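Local coordinates for protein malate oxidoreductase (Thermotoga maritima, PDB 1VL6) that probably catalyses the NAD-dependent oxidative decarboxylation of malate to pyruvate and carbon dioxide, at residues Gly269-Ile275 / Leu293-Glu299; Lys194-Asn198 / Leu257-Gly263; Ala355-Ser359 / Val376-Val380. One frame throughout, in Å; residues are numbered along the deposited sequence.

Contact 1. Residues Gly269-Ile275 / Leu293-Glu299; sequences GVSRGNI and LANPVPE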
ATOM      1  N   GLY A 269     -11.607 -27.200 -28.574  1.00 65.60           N
ATOM      2  CA  GLY A 269     -12.908 -26.614 -28.461  1.00 64.26           C
ATOM      3  C   GLY A 269     -12.903 -25.412 -27.570  1.00 63.93           C
ATOM      4  O   GLY A 269     -12.417 -25.443 -26.427  1.00 63.44           O
ATOM      5  N   VAL A 270     -13.497 -24.351 -28.090  1.00 65.69           N
ATOM      6  CA  VAL A 270     -13.534 -23.079 -27.411  1.00 65.97           C
ATOM      7  C   VAL A 270     -14.955 -22.615 -27.726  1.00 66.41           C
ATOM      8  O   VAL A 270     -15.153 -21.627 -28.396  1.00 66.85           O
ATOM      9  CB  VAL A 270     -12.241 -22.358 -27.965  1.00 66.37           C
ATOM     10  CG1 VAL A 270     -12.424 -21.604 -29.246  1.00 70.04           C
ATOM     11  CG2 VAL A 270     -11.503 -21.615 -26.954  1.00 74.71           C
ATOM     12  N   SER A 271     -15.941 -23.404 -27.244  1.00 65.62           N
ATOM     13  CA  SER A 271     -17.314 -23.385 -27.733  1.00 64.25           C
ATOM     14  C   SER A 271     -18.392 -23.624 -26.650  1.00 64.10           C
ATOM     15  O   SER A 271     -18.592 -22.812 -25.815  1.00 66.03           O
ATOM     16  CB  SER A 271     -17.453 -24.398 -28.904  1.00 64.69           C
ATOM     17  OG  SER A 271     -17.396 -25.787 -28.504  1.00 64.37           O
ATOM     18  N   ARG A 272     -19.126 -24.714 -26.703  1.00 64.42           N
ATOM     19  CA  ARG A 272     -20.215 -24.947 -25.760  1.00 66.58           C
ATOM     20  C   ARG A 272     -20.032 -26.247 -24.956  1.00 65.61           C
ATOM     21  O   ARG A 272     -19.138 -27.066 -25.227  1.00 67.29           O
ATOM     22  CB  ARG A 272     -21.532 -24.994 -26.525  1.00 68.51           C
ATOM     23  CG  ARG A 272     -21.861 -23.637 -27.175  1.00 76.56           C
ATOM     24  CD  ARG A 272     -23.061 -23.671 -28.084  1.00 87.20           C
ATOM     25  NE  ARG A 272     -22.915 -24.728 -29.091  1.00 95.96           N
ATOM     26  CZ  ARG A 272     -23.678 -25.831 -29.177  1.00100.24           C
ATOM     27  NH1 ARG A 272     -24.682 -26.059 -28.320  1.00 98.93           N
ATOM     28  NH2 ARG A 272     -23.431 -26.718 -30.139  1.00 98.00           N
ATOM     29  N   GLY A 273     -20.870 -26.428 -23.952  1.00 63.20           N
ATOM     30  CA  GLY A 273     -20.708 -27.559 -23.035  1.00 62.04           C
ATOM     31  C   GLY A 273     -21.398 -28.849 -23.506  1.00 61.81           C
ATOM     32  O   GLY A 273     -22.433 -28.829 -24.184  1.00 59.00           O
ATOM     33  N   ASN A 274     -20.777 -29.971 -23.149  1.00 62.49           N
ATOM     34  CA  ASN A 274     -21.311 -31.291 -23.419  1.00 62.63           C
ATOM     35  C   ASN A 274     -21.788 -31.496 -24.849  1.00 61.00           C
ATOM     36  O   ASN A 274     -22.891 -31.926 -25.068  1.00 64.28           O
ATOM     37  CB  ASN A 274     -22.400 -31.644 -22.373  1.00 61.41           C
ATOM     38  CG  ASN A 274     -21.830 -31.707 -20.944  1.00 65.68           C
ATOM     39  OD1 ASN A 274     -20.772 -32.289 -20.704  1.00 64.30           O
ATOM     40  ND2 ASN A 274     -22.531 -31.088 -19.996  1.00 64.79           N
ATOM     41  N   ILE A 275     -20.931 -31.233 -25.813  1.00 59.73           N
ATOM     42  CA  ILE A 275     -21.297 -31.451 -27.210  1.00 61.18           C
ATOM     43  C   ILE A 275     -20.531 -32.563 -27.877  1.00 62.39           C
ATOM     44  O   ILE A 275     -20.953 -33.026 -28.907  1.00 64.08           O
ATOM     45  CB  ILE A 275     -21.139 -30.182 -28.073  1.00 62.51           C
ATOM     46  CG1 ILE A 275     -19.698 -29.678 -28.031  1.00 60.66           C
ATOM     47  CG2 ILE A 275     -22.133 -29.129 -27.660  1.00 59.59           C
ATOM     48  CD1 ILE A 275     -19.495 -28.507 -28.913  1.00 69.68           C
ATOM     49  N   LEU A 293     -12.154 -26.532 -23.871  1.00 63.25           N
ATOM     50  CA  LEU A 293     -11.968 -25.272 -23.150  1.00 63.06           C
ATOM     51  C   LEU A 293     -13.256 -24.434 -23.051  1.00 63.56           C
ATOM     52  O   LEU A 293     -13.245 -23.321 -22.551  1.00 64.06           O
ATOM     53  CB  LEU A 293     -10.855 -24.450 -23.815  1.00 60.90           C
ATOM     54  CG  LEU A 293      -9.595 -25.246 -24.180  1.00 64.13           C
ATOM     55  CD1 LEU A 293      -8.563 -24.419 -24.829  1.00 60.80           C
ATOM     56  CD2 LEU A 293      -9.041 -25.888 -22.978  1.00 73.08           C
ATOM     57  N   ALA A 294     -14.385 -24.946 -23.479  1.00 63.82           N
ATOM     58  CA  ALA A 294     -15.619 -24.177 -23.234  1.00 64.72           C
ATOM     59  C   ALA A 294     -15.722 -23.788 -21.762  1.00 64.70           C
ATOM     60  O   ALA A 294     -15.453 -24.584 -20.874  1.00 67.46           O
ATOM     61  CB  ALA A 294     -16.849 -24.949 -23.656  1.00 62.36           C
ATOM     62  N   ASN A 295     -16.147 -22.562 -21.530  1.00 66.89           N
ATOM     63  CA  ASN A 295     -16.281 -22.034 -20.199  1.00 70.19           C
ATOM     64  C   ASN A 295     -17.725 -21.653 -19.962  1.00 68.12           C
ATOM     65  O   ASN A 295     -18.299 -20.897 -20.736  1.00 67.86           O
ATOM     66  CB  ASN A 295     -15.269 -20.858 -20.060  1.00 76.35           C
ATOM     67  CG  ASN A 295     -15.824 -19.623 -19.342  1.00 75.99           C
ATOM     68  OD1 ASN A 295     -16.489 -19.731 -18.320  1.00 80.03           O
ATOM     69  ND2 ASN A 295     -15.489 -18.436 -19.863  1.00 82.17           N
ATOM     70  N   PRO A 296     -18.323 -22.125 -18.880  1.00 66.38           N
ATOM     71  CA  PRO A 296     -17.665 -22.850 -17.835  1.00 66.50           C
ATOM     72  C   PRO A 296     -17.766 -24.372 -17.888  1.00 66.67           C
ATOM     73  O   PRO A 296     -17.010 -25.014 -17.148  1.00 68.56           O
ATOM     74  CB  PRO A 296     -18.394 -22.332 -16.586  1.00 67.23           C
ATOM     75  CG  PRO A 296     -19.760 -22.097 -17.045  1.00 64.42           C
ATOM     76  CD  PRO A 296     -19.732 -21.875 -18.538  1.00 67.30           C
ATOM     77  N   VAL A 297     -18.687 -24.946 -18.676  1.00 64.44           N
ATOM     78  CA  VAL A 297     -18.754 -26.391 -18.823  1.00 63.31           C
ATOM     79  C   VAL A 297     -17.953 -26.841 -20.046  1.00 65.04           C
ATOM     80  O   VAL A 297     -18.182 -26.322 -21.138  1.00 70.23           O
ATOM     81  CB  VAL A 297     -20.120 -26.846 -19.097  1.00 64.34           C
ATOM     82  CG1 VAL A 297     -20.154 -28.373 -19.083  1.00 58.63           C
ATOM     83  CG2 VAL A 297     -21.086 -26.241 -18.095  1.00 68.09           C
ATOM     84  N   PRO A 298     -17.028 -27.793 -19.904  1.00 64.06           N
ATOM     85  CA  PRO A 298     -16.254 -28.256 -21.075  1.00 63.70           C
ATOM     86  C   PRO A 298     -17.093 -28.980 -22.112  1.00 64.85           C
ATOM     87  O   PRO A 298     -18.156 -29.498 -21.766  1.00 64.91           O
ATOM     88  CB  PRO A 298     -15.211 -29.199 -20.459  1.00 59.53           C
ATOM     89  CG  PRO A 298     -15.132 -28.753 -19.009  1.00 52.82           C
ATOM     90  CD  PRO A 298     -16.542 -28.440 -18.664  1.00 61.30           C
ATOM     91  N   GLU A 299     -16.590 -29.004 -23.364  1.00 65.15           N
ATOM     92  CA  GLU A 299     -17.244 -29.689 -24.479  1.00 64.40           C
ATOM     93  C   GLU A 299     -17.525 -31.179 -24.174  1.00 62.95           C
ATOM     94  O   GLU A 299     -18.517 -31.750 -24.666  1.00 60.59           O
ATOM     95  CB  GLU A 299     -16.434 -29.563 -25.772  1.00 64.36           C
ATOM     96  CG  GLU A 299     -16.608 -28.207 -26.454  1.00 70.14           C
ATOM     97  CD  GLU A 299     -15.612 -27.143 -25.992  1.00 70.86           C
ATOM     98  OE1 GLU A 299     -14.975 -27.340 -24.941  1.00 63.57           O
ATOM     99  OE2 GLU A 299     -15.493 -26.090 -26.688  1.00 74.01           O
TER
HETATM  100  O   HOH W   1     -18.411 -31.207 -19.342  1.00 49.40           O
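Glu-299 carries this contact, folding its side chain back between the two loops to reach residues 269-271. With CG set anti to its own carbonyl carbon (chi1 -79°), the chain bends at chi2 and brings the carboxylate round toward Gly-269 and Ser-271. There OE2 is modelled beside the hydroxyl and the backbone N of Ser-271, an arrangement whose details are uncertain because OE2 sits too near Gly-269. The other oxygen is turned to its own loop: Ala-294 N bonds to Glu-299 OE1 at 2.9 Å, on the syn side of the carboxylate. On the aliphatic part, CG1 of Ile-275 runs alongside Glu-299 CG at 3.8 Å.

Gly-269, next in buried surface, gives its carbonyl to the neighbouring loop, Leu-293 N making a 2.8 Å hydrogen bond to Gly-269 O. At the far end Asn-274 is tied through its backbone, its N standing 3.0 Å from Pro-298 O in a nearly straight hydrogen bond (172°), while Ile-275 N makes a weaker one to Glu-299 O. A water links Asn-274 OD1 to that same Pro-298 oxygen, and Asn-274 ND2 lies against Val-297 CG1 at 3.7 Å.

The chemistry is thus mainly polar: backbone bonds at both ends join two loops that follow parallel strands, and the buried carboxylate of Glu-299 takes a bond from Ala-294 N of its own loop while reaching toward residues 269-271.

Contact 2. Residues Lys194-Asn198 / Leu257-Gly263; sequences KVVVN and LETALEG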
ATOM      1  N   LYS A 194      -4.040 -33.951 -37.940  1.00 60.85           N
ATOM      2  CA  LYS A 194      -5.324 -33.328 -38.198  1.00 62.18           C
ATOM      3  C   LYS A 194      -5.837 -32.742 -36.887  1.00 63.94           C
ATOM      4  O   LYS A 194      -6.021 -33.491 -35.909  1.00 66.15           O
ATOM      5  CB  LYS A 194      -6.297 -34.370 -38.696  1.00 61.29           C
ATOM      6  CG  LYS A 194      -7.728 -33.910 -38.963  1.00 62.37           C
ATOM      7  CD  LYS A 194      -8.688 -35.088 -39.305  1.00 65.31           C
ATOM      8  CE  LYS A 194      -9.859 -34.634 -40.202  1.00 75.18           C
ATOM      9  NZ  LYS A 194     -11.065 -35.521 -40.106  1.00 71.03           N
ATOM     10  N   VAL A 195      -6.064 -31.429 -36.875  1.00 61.61           N
ATOM     11  CA  VAL A 195      -6.489 -30.737 -35.704  1.00 62.05           C
ATOM     12  C   VAL A 195      -7.831 -30.090 -35.932  1.00 62.81           C
ATOM     13  O   VAL A 195      -7.963 -29.273 -36.834  1.00 63.88           O
ATOM     14  CB  VAL A 195      -5.537 -29.618 -35.379  1.00 66.90           C
ATOM     15  CG1 VAL A 195      -5.972 -28.926 -34.044  1.00 70.75           C
ATOM     16  CG2 VAL A 195      -4.102 -30.135 -35.307  1.00 66.08           C
ATOM     17  N   VAL A 196      -8.829 -30.447 -35.114  1.00 63.76           N
ATOM     18  CA  VAL A 196     -10.156 -29.898 -35.251  1.00 63.01           C
ATOM     19  C   VAL A 196     -10.296 -28.766 -34.260  1.00 62.35           C
ATOM     20  O   VAL A 196     -10.151 -29.000 -33.076  1.00 64.84           O
ATOM     21  CB  VAL A 196     -11.232 -30.934 -34.966  1.00 62.58           C
ATOM     22  CG1 VAL A 196     -12.591 -30.258 -34.909  1.00 69.90           C
ATOM     23  CG2 VAL A 196     -11.276 -31.959 -36.045  1.00 63.67           C
ATOM     24  N   VAL A 197     -10.603 -27.556 -34.730  1.00 61.35           N
ATOM     25  CA  VAL A 197     -10.923 -26.456 -33.854  1.00 60.58           C
ATOM     26  C   VAL A 197     -12.413 -26.153 -33.926  1.00 61.36           C
ATOM     27  O   VAL A 197     -12.916 -25.815 -34.990  1.00 60.42           O
ATOM     28  CB  VAL A 197     -10.166 -25.214 -34.250  1.00 61.45           C
ATOM     29  CG1 VAL A 197     -10.499 -24.032 -33.271  1.00 63.78           C
ATOM     30  CG2 VAL A 197      -8.694 -25.488 -34.277  1.00 58.51           C
ATOM     31  N   ASN A 198     -13.112 -26.230 -32.794  1.00 61.51           N
ATOM     32  CA  ASN A 198     -14.542 -25.976 -32.774  1.00 62.27           C
ATOM     33  C   ASN A 198     -14.881 -24.719 -32.002  1.00 64.08           C
ATOM     34  O   ASN A 198     -14.546 -24.603 -30.823  1.00 64.18           O
ATOM     35  CB  ASN A 198     -15.278 -27.129 -32.124  1.00 63.28           C
ATOM     36  CG  ASN A 198     -16.809 -26.997 -32.238  1.00 66.77           C
ATOM     37  OD1 ASN A 198     -17.355 -27.225 -33.293  1.00 64.31           O
ATOM     38  ND2 ASN A 198     -17.493 -26.638 -31.135  1.00 57.12           N
ATOM     39  N   LEU A 257     -19.441 -31.720 -36.629  1.00 61.98           N
ATOM     40  CA  LEU A 257     -18.282 -31.987 -35.772  1.00 61.83           C
ATOM     41  C   LEU A 257     -17.883 -33.455 -35.747  1.00 61.06           C
ATOM     42  O   LEU A 257     -16.711 -33.816 -35.739  1.00 63.04           O
ATOM     43  CB  LEU A 257     -18.564 -31.493 -34.359  1.00 57.24           C
ATOM     44  CG  LEU A 257     -17.464 -31.646 -33.296  1.00 69.02           C
ATOM     45  CD1 LEU A 257     -16.217 -30.883 -33.624  1.00 66.83           C
ATOM     46  CD2 LEU A 257     -17.972 -31.196 -31.938  1.00 66.73           C
ATOM     47  N   GLU A 258     -18.879 -34.309 -35.738  1.00 61.97           N
ATOM     48  CA  GLU A 258     -18.643 -35.748 -35.653  1.00 61.81           C
ATOM     49  C   GLU A 258     -17.845 -36.257 -36.840  1.00 62.34           C
ATOM     50  O   GLU A 258     -16.873 -36.975 -36.677  1.00 65.78           O
ATOM     51  CB  GLU A 258     -19.959 -36.502 -35.514  1.00 59.30           C
ATOM     52  CG  GLU A 258     -19.730 -37.953 -35.198  1.00 57.34           C
ATOM     53  CD  GLU A 258     -20.991 -38.766 -35.219  1.00 59.34           C
ATOM     54  OE1 GLU A 258     -22.130 -38.202 -35.257  1.00 50.80           O
ATOM     55  OE2 GLU A 258     -20.825 -39.982 -35.188  1.00 58.27           O
ATOM     56  N   THR A 259     -18.248 -35.846 -38.024  1.00 62.02           N
ATOM     57  CA  THR A 259     -17.509 -36.091 -39.257  1.00 62.34           C
ATOM     58  C   THR A 259     -16.058 -35.548 -39.211  1.00 62.42           C
ATOM     59  O   THR A 259     -15.097 -36.236 -39.597  1.00 63.54           O
ATOM     60  CB  THR A 259     -18.281 -35.398 -40.374  1.00 62.14           C
ATOM     61  OG1 THR A 259     -19.505 -36.109 -40.650  1.00 64.06           O
ATOM     62  CG2 THR A 259     -17.518 -35.423 -41.672  1.00 63.19           C
ATOM     63  N   ALA A 260     -15.904 -34.324 -38.716  1.00 61.45           N
ATOM     64  CA  ALA A 260     -14.582 -33.694 -38.584  1.00 61.08           C
ATOM     65  C   ALA A 260     -13.638 -34.492 -37.734  1.00 62.86           C
ATOM     66  O   ALA A 260     -12.439 -34.517 -38.007  1.00 63.57           O
ATOM     67  CB  ALA A 260     -14.698 -32.295 -38.024  1.00 60.81           C
ATOM     68  N   LEU A 261     -14.172 -35.141 -36.705  1.00 63.88           N
ATOM     69  CA  LEU A 261     -13.330 -35.804 -35.749  1.00 63.04           C
ATOM     70  C   LEU A 261     -12.832 -37.154 -36.222  1.00 62.98           C
ATOM     71  O   LEU A 261     -11.937 -37.689 -35.610  1.00 65.89           O
ATOM     72  CB  LEU A 261     -14.064 -35.947 -34.440  1.00 61.36           C
ATOM     73  CG  LEU A 261     -14.344 -34.636 -33.722  1.00 65.78           C
ATOM     74  CD1 LEU A 261     -15.423 -34.854 -32.731  1.00 68.12           C
ATOM     75  CD2 LEU A 261     -13.099 -34.111 -32.985  1.00 64.83           C
ATOM     76  N   GLU A 262     -13.381 -37.709 -37.295  1.00 64.06           N
ATOM     77  CA  GLU A 262     -12.923 -39.005 -37.767  1.00 65.19           C
ATOM     78  C   GLU A 262     -11.443 -38.898 -38.065  1.00 65.66           C
ATOM     79  O   GLU A 262     -11.032 -38.097 -38.902  1.00 66.49           O
ATOM     80  CB  GLU A 262     -13.653 -39.435 -39.005  1.00 67.76           C
ATOM     81  CG  GLU A 262     -15.055 -39.922 -38.748  1.00 83.17           C
ATOM     82  CD  GLU A 262     -15.878 -39.993 -40.037  1.00 98.06           C
ATOM     83  OE1 GLU A 262     -15.301 -40.382 -41.085  1.00105.16           O
ATOM     84  OE2 GLU A 262     -17.092 -39.650 -40.004  1.00 96.23           O
ATOM     85  N   GLY A 263     -10.639 -39.671 -37.332  1.00 65.20           N
ATOM     86  CA  GLY A 263      -9.219 -39.712 -37.555  1.00 65.07           C
ATOM     87  C   GLY A 263      -8.465 -38.522 -37.027  1.00 64.98           C
ATOM     88  O   GLY A 263      -7.257 -38.478 -37.114  1.00 67.75           O
TER
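Lys-194 reaches from the strand to the end of helix 257-261 and gives its ammonium group to two backbone carbonyls. NZ makes hydrogen bonds of 2.7 Å to Ala-260 O and 2.8 Å to Glu-262 O. The two bonds differ in approach: the one to Glu-262 comes 19° out of the carbonyl plane, whereas at Ala-260 the nitrogen stands well above the plane. CG is anti to the backbone N (chi1 177°) and the chain runs extended from there, which carries NZ across to the turn that closes the helix. The positive charge thus meets the C-terminal end of the helix, where it probably offsets the partial negative charge of the carbonyls. A methionine here would probably leave the oxygens of Ala-260 and Glu-262 without this donor and the helix end without its neighbouring charge.

The apolar part centres on Val-196, whose two methyls divide the helix surface between them. CG1 meets Leu-257 CD1 at 3.9 Å, while CG2 faces Ala-260 CB at 4.0 Å and also touches Leu-261 CD2. Leu-257 CD1 serves a second residue, lying 3.8 Å from OD1 of Asn-198, whose side chain crosses that of the leucine at about a right angle.

The helix runs nearly antiparallel to the strand (160°), its axis 9.3 Å away, as helices pack on the sheet of a Rossmann-type domain. Strand 194-198 lies between strands 218-223 and 266-269, and Phe-267 of the latter touches Asn-198, Leu-257 and Leu-261. Helix 278-281 brings Trp-280 against Leu-257 and Leu-261, so the short helix is flanked by sheet and helix together.

Contact 3. Residues Ala355-Ser359 / Val376-Val380; sequences AIARS and VHLNV
Asn-379 projects from its helix toward Ser-359 and Arg-358. Its ND2 points at Ser-359 OG, 2.9 Å away, in a hydrogen bond that is almost straight (173°), with the oxygen in the amide plane. That hydroxyl is itself tied to Ala-355 O at 2.6 Å, so the serine passes the amide's bond on to the preceding helical turn. With its chain extended from CG to NE, Arg-358 brings NH2 to 3.5 Å from Asn-379 CG, the guanidinium and amide planes 38° apart.

Beyond this polar edge the surfaces fit by small bumps. Ala-355 CB presses on the backbone of the other helix, 3.8 Å from Asn-379 O, and its small size allows the close approach. Ile-356 fills the hollow between Val-376 and Val-380, one turn apart: its CG1 lies 3.6 Å from Val-380 CG2 and 4.1 Å from Val-376 CG1. The latter methyl also meets Ser-359 CB.

Helix 166-186 backs Ile-356 through Val-173 and Ala-177, while Ile-333 of helix 330-340 touches Val-380. Leu-378 and Asn-379 also pack on a second subunit. The arrangement is plain helix-helix packing, with the small Ala-355 and Ser-359 nearest to Val-380 and Val-376, joining two C-terminal helices beside a subunit interface.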
ATOM      1  N   ALA A 355       8.089 -19.808 -24.557  1.00 63.93           N
ATOM      2  CA  ALA A 355       8.503 -19.634 -23.206  1.00 64.11           C
ATOM      3  C   ALA A 355       7.570 -20.407 -22.278  1.00 63.77           C
ATOM      4  O   ALA A 355       8.031 -21.098 -21.340  1.00 63.52           O
ATOM      5  CB  ALA A 355       8.506 -18.159 -22.907  1.00 67.43           C
ATOM      6  N   ILE A 356       6.266 -20.348 -22.547  1.00 62.27           N
ATOM      7  CA  ILE A 356       5.316 -21.136 -21.705  1.00 62.39           C
ATOM      8  C   ILE A 356       5.584 -22.653 -21.870  1.00 62.94           C
ATOM      9  O   ILE A 356       5.691 -23.388 -20.908  1.00 61.87           O
ATOM     10  CB  ILE A 356       3.888 -20.775 -22.041  1.00 60.19           C
ATOM     11  CG1 ILE A 356       3.598 -19.355 -21.548  1.00 57.64           C
ATOM     12  CG2 ILE A 356       2.933 -21.752 -21.435  1.00 62.15           C
ATOM     13  CD1 ILE A 356       2.389 -18.784 -22.193  1.00 67.59           C
ATOM     14  N   ALA A 357       5.784 -23.094 -23.108  1.00 64.65           N
ATOM     15  CA  ALA A 357       5.979 -24.518 -23.346  1.00 65.41           C
ATOM     16  C   ALA A 357       7.223 -25.022 -22.652  1.00 64.85           C
ATOM     17  O   ALA A 357       7.240 -26.126 -22.152  1.00 66.23           O
ATOM     18  CB  ALA A 357       6.047 -24.843 -24.826  1.00 63.11           C
ATOM     19  N   ARG A 358       8.284 -24.234 -22.639  1.00 64.37           N
ATOM     20  CA  ARG A 358       9.539 -24.748 -22.113  1.00 64.39           C
ATOM     21  C   ARG A 358       9.505 -24.554 -20.597  1.00 65.96           C
ATOM     22  O   ARG A 358      10.419 -24.955 -19.892  1.00 65.02           O
ATOM     23  CB  ARG A 358      10.774 -24.102 -22.769  1.00 61.31           C
ATOM     24  CG  ARG A 358      11.103 -22.737 -22.229  1.00 70.39           C
ATOM     25  CD  ARG A 358      12.266 -22.006 -22.910  1.00 73.60           C
ATOM     26  NE  ARG A 358      12.314 -20.623 -22.398  1.00 80.79           N
ATOM     27  CZ  ARG A 358      12.828 -20.287 -21.206  1.00 79.73           C
ATOM     28  NH1 ARG A 358      13.343 -21.226 -20.412  1.00 78.08           N
ATOM     29  NH2 ARG A 358      12.826 -19.010 -20.801  1.00 75.49           N
ATOM     30  N   SER A 359       8.456 -23.935 -20.072  1.00 67.75           N
ATOM     31  CA  SER A 359       8.485 -23.648 -18.651  1.00 67.82           C
ATOM     32  C   SER A 359       8.091 -24.877 -17.823  1.00 68.36           C
ATOM     33  O   SER A 359       7.855 -24.763 -16.642  1.00 69.44           O
ATOM     34  CB  SER A 359       7.656 -22.386 -18.344  1.00 71.54           C
ATOM     35  OG  SER A 359       8.391 -21.205 -18.733  1.00 65.98           O
ATOM     36  N   VAL A 376       7.049 -18.936 -14.747  1.00 64.35           N
ATOM     37  CA  VAL A 376       6.446 -18.772 -16.076  1.00 64.84           C
ATOM     38  C   VAL A 376       6.391 -17.286 -16.451  1.00 64.93           C
ATOM     39  O   VAL A 376       6.748 -16.897 -17.563  1.00 64.48           O
ATOM     40  CB  VAL A 376       4.965 -19.191 -16.222  1.00 65.00           C
ATOM     41  CG1 VAL A 376       4.743 -19.701 -17.620  1.00 71.74           C
ATOM     42  CG2 VAL A 376       4.533 -20.178 -15.264  1.00 73.74           C
ATOM     43  N   HIS A 377       5.901 -16.472 -15.509  1.00 64.04           N
ATOM     44  CA  HIS A 377       5.684 -15.061 -15.773  1.00 62.98           C
ATOM     45  C   HIS A 377       6.989 -14.340 -16.017  1.00 63.38           C
ATOM     46  O   HIS A 377       7.070 -13.479 -16.859  1.00 65.75           O
ATOM     47  CB  HIS A 377       4.921 -14.436 -14.623  1.00 58.90           C
ATOM     48  CG  HIS A 377       3.633 -15.117 -14.374  1.00 56.86           C
ATOM     49  ND1 HIS A 377       2.638 -15.157 -15.321  1.00 55.95           N
ATOM     50  CD2 HIS A 377       3.193 -15.838 -13.321  1.00 65.07           C
ATOM     51  CE1 HIS A 377       1.627 -15.859 -14.850  1.00 66.36           C
ATOM     52  NE2 HIS A 377       1.935 -16.284 -13.640  1.00 58.89           N
ATOM     53  N   LEU A 378       8.015 -14.706 -15.295  1.00 62.53           N
ATOM     54  CA  LEU A 378       9.341 -14.211 -15.615  1.00 63.32           C
ATOM     55  C   LEU A 378       9.821 -14.620 -17.013  1.00 63.56           C
ATOM     56  O   LEU A 378      10.368 -13.788 -17.761  1.00 65.24           O
ATOM     57  CB  LEU A 378      10.359 -14.729 -14.629  1.00 61.34           C
ATOM     58  CG  LEU A 378      10.180 -14.250 -13.208  1.00 64.11           C
ATOM     59  CD1 LEU A 378      11.249 -14.886 -12.318  1.00 73.28           C
ATOM     60  CD2 LEU A 378      10.264 -12.733 -13.128  1.00 63.04           C
ATOM     61  N   ASN A 379       9.623 -15.875 -17.366  1.00 62.44           N
ATOM     62  CA  ASN A 379      10.081 -16.340 -18.662  1.00 63.45           C
ATOM     63  C   ASN A 379       9.331 -15.708 -19.816  1.00 62.61           C
ATOM     64  O   ASN A 379       9.929 -15.335 -20.791  1.00 65.00           O
ATOM     65  CB  ASN A 379      10.002 -17.846 -18.782  1.00 63.38           C
ATOM     66  CG  ASN A 379      10.967 -18.566 -17.854  1.00 61.22           C
ATOM     67  OD1 ASN A 379      11.955 -18.010 -17.343  1.00 64.68           O
ATOM     68  ND2 ASN A 379      10.656 -19.808 -17.598  1.00 55.51           N
ATOM     69  N   VAL A 380       8.042 -15.537 -19.677  1.00 61.98           N
ATOM     70  CA  VAL A 380       7.255 -14.904 -20.718  1.00 62.24           C
ATOM     71  C   VAL A 380       7.675 -13.430 -20.859  1.00 62.74           C
ATOM     72  O   VAL A 380       7.908 -12.922 -21.944  1.00 63.39           O
ATOM     73  CB  VAL A 380       5.754 -14.997 -20.381  1.00 61.07           C
ATOM     74  CG1 VAL A 380       4.954 -14.151 -21.330  1.00 63.47           C
ATOM     75  CG2 VAL A 380       5.296 -16.438 -20.414  1.00 61.44           C
TER

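In the fold
Along the chain the three contacts come in series, contact 2 first, then contact 1, then contact 3, all in the NAD-binding part of the chain. Contacts 1 and 2 share the mixed sheet and have centres 15 Å apart. Strand 194-198 is a sheet member, while the loops of contact 1 follow strands 266-269 and 289-292. They meet where the backbone O of Asn-198 probably accepts from Val-270 N and its ND2 probably makes a weak bond to Ser-271 OG, beside a glycine-rich sequence resembling a Rossmann dinucleotide-binding turn. Contact 3 stands apart, 26 and 30 Å from contacts 1 and 2 between centres. The loops at the strand ends and the helix pair beside the subunit interface are thus separate regions.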